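Local coordinates for putative 4-Hydroxy-2-oxoglutarate aldolase / 2-dehydro-3-deoxyphosphogluconate aldolase (Yersinia enterocolitica, PDB 3LM7), which is a putative aldolase of the KDGP aldolase family, with a TIM-barrel fold, at residues 144-147 with 148-151. Residues are numbered along the deposited sequence; the frame is centred on the assembly and turned at random.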
ATOM      1  N   ILE A 144     -18.942 -19.221  10.134  1.00  6.07           N
ATOM      2  CA  ILE A 144     -19.190 -18.088   9.170  1.00  7.92           C
ATOM      3  C   ILE A 144     -19.177 -16.788   9.960  1.00  7.29           C
ATOM      4  O   ILE A 144     -19.887 -16.639  11.006  1.00  6.54           O
ATOM      5  CB  ILE A 144     -20.588 -18.255   8.462  1.00  7.47           C
ATOM      6  CG1 ILE A 144     -20.582 -19.559   7.699  1.00 12.73           C
ATOM      7  CG2 ILE A 144     -21.021 -16.976   7.640  1.00  7.95           C
ATOM      8  CD1 ILE A 144     -21.931 -20.209   7.673  1.00 16.08           C
ATOM      9  N   VAL A 145     -18.404 -15.825   9.470  1.00  8.11           N
ATOM     10  CA  VAL A 145     -18.146 -14.628  10.269  1.00  7.51           C
ATOM     11  C   VAL A 145     -18.072 -13.446   9.335  1.00  7.28           C
ATOM     12  O   VAL A 145     -17.952 -13.585   8.126  1.00  8.00           O
ATOM     13  CB  VAL A 145     -16.843 -14.739  11.125  1.00  7.20           C
ATOM     14  CG1 VAL A 145     -16.787 -16.045  11.921  1.00  7.56           C
ATOM     15  CG2 VAL A 145     -15.545 -14.592  10.195  1.00  5.53           C
ATOM     16  N   PRO A 146     -18.155 -12.256   9.902  1.00  6.78           N
ATOM     17  CA  PRO A 146     -18.096 -11.076   9.048  1.00  6.61           C
ATOM     18  C   PRO A 146     -16.720 -10.951   8.417  1.00  7.61           C
ATOM     19  O   PRO A 146     -15.720 -11.289   9.040  1.00  5.21           O
ATOM     20  CB  PRO A 146     -18.355  -9.908  10.038  1.00  7.21           C
ATOM     21  CG  PRO A 146     -19.179 -10.588  11.203  1.00  4.71           C
ATOM     22  CD  PRO A 146     -18.648 -12.008  11.276  1.00  6.50           C
ATOM     23  N   VAL A 147     -16.673 -10.457   7.185  1.00  7.28           N
ATOM     24  CA  VAL A 147     -15.380 -10.256   6.500  1.00  8.15           C
ATOM     25  C   VAL A 147     -14.399  -9.445   7.361  1.00  8.92           C
ATOM     26  O   VAL A 147     -13.212  -9.866   7.495  1.00  8.12           O
ATOM     27  CB  VAL A 147     -15.567  -9.636   5.067  1.00  7.58           C
ATOM     28  CG1 VAL A 147     -14.208  -9.223   4.433  1.00  7.42           C
ATOM     29  CG2 VAL A 147     -16.379 -10.673   4.179  1.00  7.68           C
ATOM     30  N   THR A 148     -14.849  -8.295   7.892  1.00  9.07           N
ATOM     31  CA  THR A 148     -13.950  -7.440   8.660  1.00  8.93           C
ATOM     32  C   THR A 148     -13.388  -8.191   9.876  1.00  7.87           C
ATOM     33  O   THR A 148     -12.160  -8.060  10.281  1.00  7.74           O
ATOM     34  CB  THR A 148     -14.670  -6.165   9.124  1.00 11.68           C
ATOM     35  OG1 THR A 148     -15.967  -6.512   9.731  1.00 13.59           O
ATOM     36  CG2 THR A 148     -14.824  -5.234   7.882  1.00 10.78           C
ATOM     37  N   THR A 149     -14.268  -8.962  10.489  1.00  6.19           N
ATOM     38  CA  THR A 149     -13.807  -9.767  11.659  1.00  6.27           C
ATOM     39  C   THR A 149     -12.802 -10.825  11.217  1.00  6.13           C
ATOM     40  O   THR A 149     -11.795 -10.998  11.905  1.00  5.92           O
ATOM     41  CB  THR A 149     -15.010 -10.417  12.363  1.00  7.01           C
ATOM     42  OG1 THR A 149     -15.985  -9.371  12.627  1.00  5.63           O
ATOM     43  CG2 THR A 149     -14.539 -11.083  13.731  1.00  7.02           C
ATOM     44  N   ALA A 150     -13.021 -11.524  10.080  1.00  5.39           N
ATOM     45  CA  ALA A 150     -12.028 -12.532   9.606  1.00  4.93           C
ATOM     46  C   ALA A 150     -10.711 -11.879   9.296  1.00  5.55           C
ATOM     47  O   ALA A 150      -9.669 -12.424   9.648  1.00  4.94           O
ATOM     48  CB  ALA A 150     -12.548 -13.309   8.326  1.00  6.68           C
ATOM     49  N   ILE A 151     -10.739 -10.684   8.687  1.00  3.39           N
ATOM     50  CA  ILE A 151      -9.468  -9.971   8.423  1.00  5.49           C
ATOM     51  C   ILE A 151      -8.741  -9.650   9.734  1.00  4.68           C
ATOM     52  O   ILE A 151      -7.509  -9.864   9.893  1.00  5.28           O
ATOM     53  CB  ILE A 151      -9.720  -8.654   7.636  1.00  4.74           C
ATOM     54  CG1 ILE A 151     -10.034  -9.029   6.146  1.00  7.58           C
ATOM     55  CG2 ILE A 151      -8.498  -7.793   7.679  1.00  6.53           C
ATOM     56  CD1 ILE A 151     -10.676  -7.841   5.366  1.00  9.93           C
TER
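Ala150 N donates to Pro146 O at 2.9 Å with an N-H...O angle of 162°, the first of two i to i+4 bonds that start helix 147-156. The second runs from Ile151 N to Val147 O, also 2.9 Å long. Pro146 sits at the N-cap: its ring holds phi near -67°, a value compatible with both the extended chain before it and the helix after it, and its carbonyl still serves as the first acceptor. The ring lies alongside Thr149, both side chains pointing the same way, with Pro146 CB 3.6 Å from Thr149 OG1. Chi1 of -51° brings that hydroxyl beside its own backbone N and near the ring; a small polar residue suits this exposed edge. The stretch is a strand-to-helix junction on the periphery of the TIM-barrel fold, where the two-stranded antiparallel ribbon of 128-130 and 144-146 leads into a helix outside the parallel barrel strands. One step before the proline, Val145 sets CG2 against the methyl of Ala150 at 3.8 Å; that single methyl lets helix and strand come close, and Val129 and Ile131 touch both residues. On the buried side, Val147 CG1, anti to its N (chi1 171°), meets Ile151 CD1 at 3.9 Å, the two side chains crossing at a slant. These branched apolar groups suit a face packed on helix 173-185, where both touch Ala182.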